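PDB 4PSR: alpha-fucosidase GH29 from Fusarium graminearum, which hydrolyses alpha-L-fucosides, probably including fucose alpha-1,6-linked to the reducing-end N-acetylglucosamine of glycoprotein glycans. Local coordinates for residues V31-G36 with K110-S115; L341-M346 with K357-I362. One frame throughout, in Å; residues are numbered along the deposited sequence. Where two conformers were deposited one is given.

Contact 1: V31-G36 with K110-S115. With FUL (beta-L-fucopyranose), chain M.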
loop_
_atom_site.group_PDB
_atom_site.type_symbol
_atom_site.label_atom_id
_atom_site.label_comp_id
_atom_site.label_asym_id
_atom_site.label_seq_id
_atom_site.Cartn_x
_atom_site.Cartn_y
_atom_site.Cartn_z
ATOM N N VAL A 31 -3.628 -6.258 -5.961
ATOM C CA VAL A 31 -3.319 -5.767 -7.291
ATOM C C VAL A 31 -4.429 -4.860 -7.812
ATOM O O VAL A 31 -5.608 -5.169 -7.727
ATOM C CB VAL A 31 -3.093 -6.946 -8.291
ATOM C CG1 VAL A 31 -2.948 -6.435 -9.718
ATOM C CG2 VAL A 31 -1.871 -7.756 -7.887
ATOM N N TYR A 32 -4.041 -3.742 -8.410
ATOM C CA TYR A 32 -4.973 -2.879 -9.117
ATOM C C TYR A 32 -4.376 -2.426 -10.439
ATOM O O TYR A 32 -3.250 -2.780 -10.762
ATOM C CB TYR A 32 -5.502 -1.701 -8.267
ATOM C CG TYR A 32 -4.616 -0.491 -7.950
ATOM C CD1 TYR A 32 -5.207 0.754 -7.797
ATOM C CD2 TYR A 32 -3.261 -0.598 -7.727
ATOM C CE1 TYR A 32 -4.476 1.855 -7.468
ATOM C CE2 TYR A 32 -2.501 0.516 -7.392
ATOM C CZ TYR A 32 -3.114 1.728 -7.251
ATOM O OH TYR A 32 -2.329 2.826 -6.881
ATOM N N TRP A 33 -5.162 -1.702 -11.226
ATOM C CA TRP A 33 -4.732 -1.347 -12.565
ATOM C C TRP A 33 -5.209 0.040 -12.974
ATOM O O TRP A 33 -6.393 0.345 -12.923
ATOM C CB TRP A 33 -5.171 -2.409 -13.608
ATOM C CG TRP A 33 -6.545 -2.952 -13.436
ATOM C CD1 TRP A 33 -7.689 -2.538 -14.044
ATOM C CD2 TRP A 33 -6.901 -4.084 -12.648
ATOM N NE1 TRP A 33 -8.760 -3.325 -13.656
ATOM C CE2 TRP A 33 -8.293 -4.270 -12.783
ATOM C CE3 TRP A 33 -6.190 -4.919 -11.792
ATOM C CZ2 TRP A 33 -8.969 -5.277 -12.114
ATOM C CZ3 TRP A 33 -6.876 -5.924 -11.124
ATOM C CH2 TRP A 33 -8.244 -6.084 -11.283
ATOM N N HIS A 34 -4.245 0.834 -13.415
ATOM C CA HIS A 34 -4.518 2.128 -14.028
ATOM C C HIS A 34 -4.783 1.918 -15.517
ATOM O O HIS A 34 -3.874 2.010 -16.337
ATOM C CB HIS A 34 -3.326 3.083 -13.848
ATOM C CG HIS A 34 -3.199 3.685 -12.479
ATOM N ND1 HIS A 34 -2.917 2.958 -11.341
ATOM C CD2 HIS A 34 -3.274 4.981 -12.082
ATOM C CE1 HIS A 34 -2.843 3.781 -10.304
ATOM N NE2 HIS A 34 -3.050 5.011 -10.730
ATOM N N TRP A 35 -6.045 1.698 -15.847
ATOM C CA TRP A 35 -6.456 1.456 -17.221
ATOM C C TRP A 35 -7.694 2.254 -17.477
ATOM O O TRP A 35 -8.675 2.133 -16.751
ATOM C CB TRP A 35 -6.746 -0.027 -17.425
ATOM C CG TRP A 35 -7.142 -0.406 -18.827
ATOM C CD1 TRP A 35 -6.409 -0.259 -19.963
ATOM C CD2 TRP A 35 -8.381 -0.988 -19.215
ATOM N NE1 TRP A 35 -7.123 -0.722 -21.036
ATOM C CE2 TRP A 35 -8.338 -1.181 -20.597
ATOM C CE3 TRP A 35 -9.529 -1.364 -18.512
ATOM C CZ2 TRP A 35 -9.394 -1.761 -21.307
ATOM C CZ3 TRP A 35 -10.580 -1.952 -19.214
ATOM C CH2 TRP A 35 -10.503 -2.136 -20.595
ATOM N N GLY A 36 -7.668 3.092 -18.506
ATOM C CA GLY A 36 -8.830 3.911 -18.816
ATOM C C GLY A 36 -8.627 4.763 -20.058
ATOM O O GLY A 36 -7.735 4.500 -20.829
ATOM N N LYS A 110 -7.816 -14.148 -13.788
ATOM C CA LYS A 110 -7.186 -15.420 -13.454
ATOM C C LYS A 110 -5.687 -15.243 -13.179
ATOM O O LYS A 110 -5.148 -15.864 -12.261
ATOM C CB LYS A 110 -7.393 -16.468 -14.565
ATOM C CG LYS A 110 -8.828 -16.933 -14.761
ATOM C CD LYS A 110 -9.381 -17.611 -13.548
ATOM C CE LYS A 110 -10.751 -18.209 -13.828
ATOM N NZ LYS A 110 -11.310 -18.808 -12.594
ATOM N N ILE A 111 -5.012 -14.405 -13.971
ATOM C CA ILE A 111 -3.606 -14.084 -13.758
ATOM C C ILE A 111 -3.410 -13.365 -12.409
ATOM O O ILE A 111 -2.505 -13.663 -11.644
ATOM C CB ILE A 111 -3.047 -13.248 -14.945
ATOM C CG1 ILE A 111 -3.003 -14.103 -16.216
ATOM C CG2 ILE A 111 -1.682 -12.684 -14.620
ATOM C CD1 ILE A 111 -2.972 -13.309 -17.501
ATOM N N VAL A 112 -4.287 -12.409 -12.120
ATOM C CA VAL A 112 -4.213 -11.706 -10.845
ATOM C C VAL A 112 -4.408 -12.690 -9.660
ATOM O O VAL A 112 -3.680 -12.656 -8.679
ATOM C CB VAL A 112 -5.208 -10.530 -10.817
ATOM C CG1 VAL A 112 -5.309 -9.941 -9.433
ATOM C CG2 VAL A 112 -4.770 -9.441 -11.824
ATOM N N LYS A 113 -5.396 -13.571 -9.770
ATOM C CA LYS A 113 -5.611 -14.584 -8.746
ATOM C C LYS A 113 -4.360 -15.450 -8.587
ATOM O O LYS A 113 -3.903 -15.736 -7.472
ATOM C CB LYS A 113 -6.807 -15.461 -9.107
ATOM C CG LYS A 113 -7.099 -16.539 -8.094
ATOM C CD LYS A 113 -7.470 -15.968 -6.728
ATOM C CE LYS A 113 -7.928 -17.050 -5.758
ATOM N NZ LYS A 113 -8.309 -16.476 -4.442
ATOM N N GLY A 114 -3.792 -15.838 -9.718
ATOM C CA GLY A 114 -2.595 -16.663 -9.737
ATOM C C GLY A 114 -1.358 -16.006 -9.135
ATOM O O GLY A 114 -0.451 -16.677 -8.660
ATOM N N SER A 115 -1.366 -14.671 -9.059
ATOM C CA SER A 115 -0.259 -13.920 -8.444
ATOM C C SER A 115 -0.227 -13.994 -6.913
ATOM O O SER A 115 0.753 -13.573 -6.298
ATOM C CB SER A 115 -0.267 -12.434 -8.859
ATOM O OG SER A 115 -1.252 -11.670 -8.170
HETATM C C1 FUL M . -0.782 9.714 -7.705
HETATM C C2 FUL M . -1.500 10.006 -9.008
HETATM O O2 FUL M . -1.382 11.382 -9.399
HETATM C C3 FUL M . -0.870 9.105 -10.038
HETATM O O3 FUL M . -1.441 9.381 -11.297
HETATM C C4 FUL M . -1.127 7.682 -9.610
HETATM O O4 FUL M . -2.528 7.426 -9.635
HETATM C C5 FUL M . -0.556 7.466 -8.214
HETATM C C6 FUL M . -0.838 6.082 -7.669
HETATM O O5 FUL M . -1.060 8.405 -7.268
HETATM O O1 FUL M . -1.271 10.591 -6.723
#

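Contact 2: L341-M346 with K357-I362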
loop_
_atom_site.group_PDB
_atom_site.type_symbol
_atom_site.label_atom_id
_atom_site.label_comp_id
_atom_site.label_asym_id
_atom_site.label_seq_id
_atom_site.Cartn_x
_atom_site.Cartn_y
_atom_site.Cartn_z
ATOM N N LEU A 341 -0.036 -3.586 -5.633
ATOM C CA LEU A 341 0.734 -3.536 -6.868
ATOM C C LEU A 341 -0.098 -3.167 -8.074
ATOM O O LEU A 341 -1.120 -3.791 -8.383
ATOM C CB LEU A 341 1.412 -4.891 -7.109
ATOM C CG LEU A 341 2.244 -5.027 -8.377
ATOM C CD1 LEU A 341 3.451 -4.101 -8.382
ATOM C CD2 LEU A 341 2.657 -6.485 -8.566
ATOM N N ASN A 342 0.369 -2.152 -8.795
ATOM C CA ASN A 342 -0.291 -1.698 -10.017
ATOM C C ASN A 342 0.231 -2.388 -11.260
ATOM O O ASN A 342 1.465 -2.524 -11.419
ATOM C CB ASN A 342 -0.147 -0.178 -10.189
ATOM C CG ASN A 342 -0.671 0.298 -11.500
ATOM O OD1 ASN A 342 -1.871 0.415 -11.671
ATOM N ND2 ASN A 342 0.216 0.578 -12.433
ATOM N N ILE A 343 -0.695 -2.820 -12.123
ATOM C CA ILE A 343 -0.380 -3.343 -13.457
ATOM C C ILE A 343 -0.999 -2.433 -14.507
ATOM O O ILE A 343 -1.876 -1.596 -14.194
ATOM C CB ILE A 343 -0.821 -4.843 -13.610
ATOM C CG1 ILE A 343 -2.336 -4.969 -13.563
ATOM C CG2 ILE A 343 -0.141 -5.664 -12.509
ATOM C CD1 ILE A 343 -2.856 -6.430 -13.744
ATOM N N SER A 344 -0.546 -2.601 -15.748
ATOM C CA SER A 344 -0.764 -1.592 -16.794
ATOM C C SER A 344 -1.174 -2.202 -18.131
ATOM O O SER A 344 -0.332 -2.345 -19.028
ATOM C CB SER A 344 0.514 -0.782 -16.997
ATOM O OG SER A 344 1.010 -0.244 -15.775
ATOM N N PRO A 345 -2.460 -2.545 -18.273
ATOM C CA PRO A 345 -2.927 -3.057 -19.570
ATOM C C PRO A 345 -2.814 -1.995 -20.669
ATOM O O PRO A 345 -2.953 -0.790 -20.413
ATOM C CB PRO A 345 -4.397 -3.411 -19.303
ATOM C CG PRO A 345 -4.527 -3.494 -17.789
ATOM C CD PRO A 345 -3.523 -2.498 -17.262
ATOM N N MET A 346 -2.606 -2.441 -21.897
ATOM C CA MET A 346 -2.639 -1.560 -23.056
ATOM C C MET A 346 -4.028 -1.005 -23.288
ATOM O O MET A 346 -5.011 -1.488 -22.719
ATOM C CB MET A 346 -2.169 -2.314 -24.300
ATOM C CG MET A 346 -0.817 -2.927 -24.107
ATOM S SD MET A 346 -0.009 -3.477 -25.659
ATOM C CE MET A 346 -1.218 -4.570 -26.334
ATOM N N LYS A 357 4.473 -12.341 -16.723
ATOM C CA LYS A 357 5.591 -13.083 -16.131
ATOM C C LYS A 357 5.919 -12.622 -14.699
ATOM O O LYS A 357 6.142 -13.446 -13.815
ATOM C CB LYS A 357 6.815 -12.991 -17.036
ATOM C CG LYS A 357 8.134 -13.435 -16.419
ATOM C CD LYS A 357 8.204 -14.930 -16.106
ATOM C CE LYS A 357 9.662 -15.384 -15.961
ATOM N NZ LYS A 357 10.546 -14.309 -15.390
ATOM N N VAL A 358 5.944 -11.313 -14.461
ATOM C CA VAL A 358 6.161 -10.824 -13.108
ATOM C C VAL A 358 5.067 -11.331 -12.161
ATOM O O VAL A 358 5.371 -11.797 -11.070
ATOM C CB VAL A 358 6.244 -9.282 -13.105
ATOM C CG1 VAL A 358 6.244 -8.742 -11.704
ATOM C CG2 VAL A 358 7.515 -8.848 -13.851
ATOM N N LEU A 359 3.800 -11.230 -12.564
ATOM C CA LEU A 359 2.717 -11.675 -11.702
ATOM C C LEU A 359 2.818 -13.177 -11.437
ATOM O O LEU A 359 2.619 -13.616 -10.319
ATOM C CB LEU A 359 1.351 -11.364 -12.337
ATOM C CG LEU A 359 1.021 -9.874 -12.343
ATOM C CD1 LEU A 359 -0.125 -9.599 -13.272
ATOM C CD2 LEU A 359 0.677 -9.401 -10.964
ATOM N N ASN A 360 3.127 -13.969 -12.477
ATOM C CA ASN A 360 3.314 -15.414 -12.311
ATOM C C ASN A 360 4.424 -15.715 -11.289
ATOM O O ASN A 360 4.284 -16.595 -10.417
ATOM C CB ASN A 360 3.708 -16.065 -13.631
ATOM C CG ASN A 360 2.614 -16.107 -14.672
ATOM O OD1 ASN A 360 1.427 -15.901 -14.420
ATOM N ND2 ASN A 360 3.027 -16.407 -15.883
ATOM N N ASP A 361 5.526 -14.976 -11.375
ATOM C CA ASP A 361 6.663 -15.165 -10.476
ATOM C C ASP A 361 6.341 -14.777 -9.026
ATOM O O ASP A 361 6.761 -15.441 -8.085
ATOM C CB ASP A 361 7.893 -14.345 -10.908
ATOM C CG ASP A 361 8.561 -14.865 -12.169
ATOM O OD1 ASP A 361 8.284 -16.023 -12.551
ATOM O OD2 ASP A 361 9.379 -14.107 -12.754
ATOM N N ILE A 362 5.618 -13.670 -8.825
ATOM C CA ILE A 362 5.152 -13.352 -7.468
ATOM C C ILE A 362 4.271 -14.484 -6.923
ATOM O O ILE A 362 4.394 -14.869 -5.764
ATOM C CB ILE A 362 4.396 -11.984 -7.450
ATOM C CG1 ILE A 362 5.341 -10.848 -7.831
ATOM C CG2 ILE A 362 3.772 -11.755 -6.075
ATOM C CD1 ILE A 362 4.562 -9.567 -8.176
#

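Contact 1: V31-G36 with K110-S115
Val-31 and Val-112 meet tip to tip where the first strand of the (beta/alpha)8 TIM barrel, 29-33, is covered by helix 105-114. That helix belongs to the right-handed connection to the neighbouring parallel strand, 119-125. The closest approach is Val-31 CB to Val-112 CG1, 3.9 Å. A second pair of methyls, Val-31 CG1 and Val-112 CG2, lies 4.1 Å apart, so each valine turns a branched end to the other. Two flanking contacts widen the patch. Trp-33 CZ3 comes within 4.2 Å of Val-112 CG2, the indole being slanted to that methyl, and Val-31 CG2 rests 4.0 Å from Ser-115 OG. The patch is mostly aliphatic and aromatic, with one serine hydroxyl at its margin; no hydrogen bond joins the segments, and all four contributing residues are buried.

In the next shell, Ala-120 of strand 119-125 touches Val-112, and the ring of Trp-155 meets that of Trp-33. Tyr-32 points away from the helix, as expected of a barrel strand with an outer and an inner side. Just past the strand's C-terminal end, His-34 reaches the bound beta-L-fucopyranose: NE2 and FUL O4 share a hydrogen bond of 2.7 Å, O4 lying at the ring edge and in its plane. The strand packed here therefore leads directly into the sugar site.

The hydroxyl that meets Val-31 CG2 is itself fixed. With chi1 at 77°, Ser-115 OG turns back to the carbonyl three residues earlier and donates to Val-112 O at 2.7 Å, approaching a lone pair in the carbonyl plane at a C=O...donor angle of 135°.

Contact 2: L341-M346 with K357-I362
Leu-341 and Ile-362 touch through their outermost methyls, CD2 of Leu-341 standing 3.6 Å from CD1 of Ile-362, in the packing of the last strand of the TIM barrel, 337-343, against the helix that follows it, 353-369. The chain reverses between them: the axes of strand 341-343 and helix 357-362 run at 149° to each other and pass 11.2 Å apart, a strand-then-helix unit of the alpha/beta barrel. Side chains have to span that gap from both sides.

Shape decides how they do it. The CD2 methyl of Leu-341 is a bump aimed at the shallow notch between two helix side chains one turn apart, for besides Ile-362 CD1 it faces Leu-359 CD2 at 4.3 Å. Its CG lies opposite the backbone N (chi1 179°), which extends the isobutyl group toward the helix. The second fit is a methyl against a fork: Ile-343 CG2 lies 4.0 Å from Leu-359 CD1 and 4.1 Å from Leu-359 CD2, almost evenly between the two prongs, while the two side chains cross at about a right angle. Leu-359 thus serves both strand residues, its CD2 closing one side of the notch and completing the fork.

The polar residues Lys-357 and Asp-361 take no part in the contact and pair with each other: Lys-357 NZ forms a salt bridge with Asp-361 OD2 one turn later, 2.9 Å away on the syn lone pair, and this oxygen is also hydrogen-bonded to Ser-322 OG.

Neighbouring elements complete the packing: Met-325 of helix 322-334 touches Leu-341, Val-358 and Ile-362; Phe-29 of strand 29-33 meets Leu-341 and Ile-362; and helix 105-114 supplies Ile-111 against Leu-359 and Val-112 against Ile-343.

How the contacts relate
Both contacts are buried, their centres 7 Å apart, and both join a strand of the same barrel to a helix outside it. The strands, 29-33 and 337-343, are the first and last in sequence and lie side by side where the barrel closes, as the 2.9 Å approach of Tyr-32 O to Ile-343 N attests. The second segments also touch, Ser-115 CB lying 3.4 Å from Leu-359 O. Chemistry differs mainly in the partners: contact 1 brings in an indole and a serine hydroxyl, contact 2 aliphatic chains alone. A polar link also joins the two contacts: Asn-342 OD1, on the last strand, is 2.8 Å from ND1 of the fucose-binding His-34, just past the first, a probable hydrogen bond that would orient the imidazole.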